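Local coordinates for protein nourseothricin acetyltransferase (Streptomyces noursei, PDB 5C82) that probably acetylates the antibiotic nourseothricin, and so gives resistance to it, as a GNAT-family acetyltransferase, at residues A156-M160 and G161-C165. The protein carries 1 engineered substitution. Numbering follows the deposited sequence.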
loop_
_atom_site.group_PDB
_atom_site.type_symbol
_atom_site.label_atom_id
_atom_site.label_comp_id
_atom_site.label_asym_id
_atom_site.label_seq_id
_atom_site.Cartn_x
_atom_site.Cartn_y
_atom_site.Cartn_z
ATOM N N ALA A 156 -10.567 -11.559 13.938
ATOM C CA ALA A 156 -11.004 -10.489 14.869
ATOM C C ALA A 156 -11.425 -9.199 14.123
ATOM O O ALA A 156 -12.423 -8.572 14.495
ATOM C CB ALA A 156 -9.920 -10.193 15.897
ATOM N N TYR A 157 -10.686 -8.840 13.037
ATOM C CA TYR A 157 -10.958 -7.657 12.203
ATOM C C TYR A 157 -12.239 -7.832 11.452
ATOM O O TYR A 157 -12.998 -6.873 11.314
ATOM C CB TYR A 157 -9.809 -7.401 11.200
ATOM C CG TYR A 157 -8.523 -6.979 11.872
ATOM C CD1 TYR A 157 -8.537 -6.207 13.039
ATOM C CD2 TYR A 157 -7.290 -7.368 11.363
ATOM C CE1 TYR A 157 -7.360 -5.866 13.693
ATOM C CE2 TYR A 157 -6.103 -7.047 12.020
ATOM C CZ TYR A 157 -6.144 -6.280 13.174
ATOM O OH TYR A 157 -4.974 -5.912 13.770
ATOM N N ARG A 158 -12.474 -9.064 10.945
ATOM C CA ARG A 158 -13.685 -9.412 10.209
ATOM C C ARG A 158 -14.909 -9.246 11.093
ATOM O O ARG A 158 -15.992 -8.893 10.628
ATOM C CB ARG A 158 -13.575 -10.861 9.631
ATOM C CG ARG A 158 -14.758 -11.280 8.748
ATOM C CD ARG A 158 -14.850 -10.436 7.477
ATOM N NE ARG A 158 -15.682 -11.073 6.451
ATOM C CZ ARG A 158 -16.929 -10.725 6.141
ATOM N NH1 ARG A 158 -17.515 -9.694 6.747
ATOM N NH2 ARG A 158 -17.588 -11.379 5.203
ATOM N N ARG A 159 -14.719 -9.475 12.382
ATOM C CA ARG A 159 -15.756 -9.377 13.406
ATOM C C ARG A 159 -15.817 -7.997 14.075
ATOM O O ARG A 159 -16.491 -7.820 15.092
ATOM C CB ARG A 159 -15.548 -10.500 14.409
ATOM C CG ARG A 159 -15.977 -11.815 13.833
ATOM C CD ARG A 159 -15.300 -12.956 14.541
ATOM N NE ARG A 159 -15.682 -14.242 13.962
ATOM C CZ ARG A 159 -15.168 -14.775 12.858
ATOM N NH1 ARG A 159 -14.273 -14.103 12.142
ATOM N NH2 ARG A 159 -15.578 -15.964 12.435
HETATM N N MSE A 160 -15.136 -7.018 13.479
HETATM C CA MSE A 160 -15.154 -5.608 13.876
HETATM C C MSE A 160 -15.708 -4.742 12.714
HETATM O O MSE A 160 -15.713 -3.507 12.816
HETATM C CB MSE A 160 -13.740 -5.129 14.222
HETATM C CG MSE A 160 -13.332 -5.406 15.653
HETATM SE SE MSE A 160 -11.555 -4.680 15.906
HETATM C CE MSE A 160 -10.958 -5.956 17.216
ATOM N N GLY A 161 -16.109 -5.388 11.615
ATOM C CA GLY A 161 -16.679 -4.696 10.459
ATOM C C GLY A 161 -15.780 -4.511 9.246
ATOM O O GLY A 161 -16.215 -3.935 8.239
ATOM N N PHE A 162 -14.515 -4.958 9.334
ATOM C CA PHE A 162 -13.567 -4.895 8.209
ATOM C C PHE A 162 -13.783 -6.070 7.264
ATOM O O PHE A 162 -14.298 -7.126 7.668
ATOM C CB PHE A 162 -12.099 -4.934 8.711
ATOM C CG PHE A 162 -11.678 -3.679 9.441
ATOM C CD1 PHE A 162 -11.947 -3.519 10.803
ATOM C CD2 PHE A 162 -10.998 -2.664 8.778
ATOM C CE1 PHE A 162 -11.556 -2.350 11.478
ATOM C CE2 PHE A 162 -10.619 -1.486 9.453
ATOM C CZ PHE A 162 -10.888 -1.346 10.796
ATOM N N THR A 163 -13.419 -5.869 5.987
ATOM C CA THR A 163 -13.424 -6.922 4.965
ATOM C C THR A 163 -12.158 -6.729 4.136
ATOM O O THR A 163 -11.654 -5.611 4.037
ATOM C CB THR A 163 -14.664 -6.886 4.046
ATOM O OG1 THR A 163 -14.668 -5.650 3.354
ATOM C CG2 THR A 163 -15.985 -7.099 4.780
ATOM N N LEU A 164 -11.652 -7.806 3.542
ATOM C CA LEU A 164 -10.479 -7.769 2.677
ATOM C C LEU A 164 -10.699 -6.754 1.548
ATOM O O LEU A 164 -11.726 -6.810 0.886
ATOM C CB LEU A 164 -10.257 -9.175 2.085
ATOM C CG LEU A 164 -8.989 -9.395 1.280
ATOM C CD1 LEU A 164 -7.732 -9.432 2.217
ATOM C CD2 LEU A 164 -9.095 -10.682 0.512
ATOM N N CYS A 165 -9.755 -5.823 1.347
ATOM C CA CYS A 165 -9.870 -4.821 0.286
ATOM C C CYS A 165 -8.672 -4.866 -0.666
ATOM O O CYS A 165 -8.614 -4.128 -1.634
ATOM C CB CYS A 165 -10.086 -3.428 0.865
ATOM S SG CYS A 165 -8.635 -2.726 1.671
HETATM O O HOH W 1 -16.847 -7.677 8.446
#
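Helix 151-158 of this GNAT-family chain ends in a tight turn that leads straight into strand 163-168, and Tyr-157 and Phe-162 meet across that turn. The carbonyl O of Tyr-157 takes two backbone N-H groups, which reach it from opposite faces of its plane. Met-160 N lies 3.0 Å from Tyr-157 O. Phe-162 N lies 3.1 Å from Tyr-157 O, with an N-H...O angle of 150°. Gly-161 makes the bend between them with a positive phi of 103°, a backbone conformation that glycine takes up readily.

The Phe-162 ring stands with its edge to the same oxygen, Tyr-157 O lying in the ring plane 3.6 Å from Phe-162 CD1. Phe-162 CB packs against Tyr-157 CB at 4.2 Å, while the Met-160 CB sits near the same ring edge. Phe-162, Tyr-157 and the selenomethionine Met-160 all also rest on Met-127 of helix 122-137, and both aromatic side chains touch Leu-144 in the central sheet.

On the outer side, Arg-158 bends at chi2 (65°), which folds its chain back along the turn and brings Arg-158 CD to 3.4 Å from Phe-162 O. Thr-163 CG2 lies over one face of the Arg-158 guanidinium, 3.6 Å from Arg-158 NH1. A water in the guanidinium plane accepts from Arg-158 NH1 and donates to both Arg-158 O and Phe-162 O, tying side chain, helix end and strand entry together. Phe-162 O also receives a nearly straight CA-H...O contact from Arg-158.

Thr-163 then pairs with Ser-186 of strand 182-188, and further along Cys-165 makes backbone hydrogen bonds to the second subunit. The turn is a Schellman-like glycine end to the helix, at the link from the last helix of the GNAT fold to the strand that follows it.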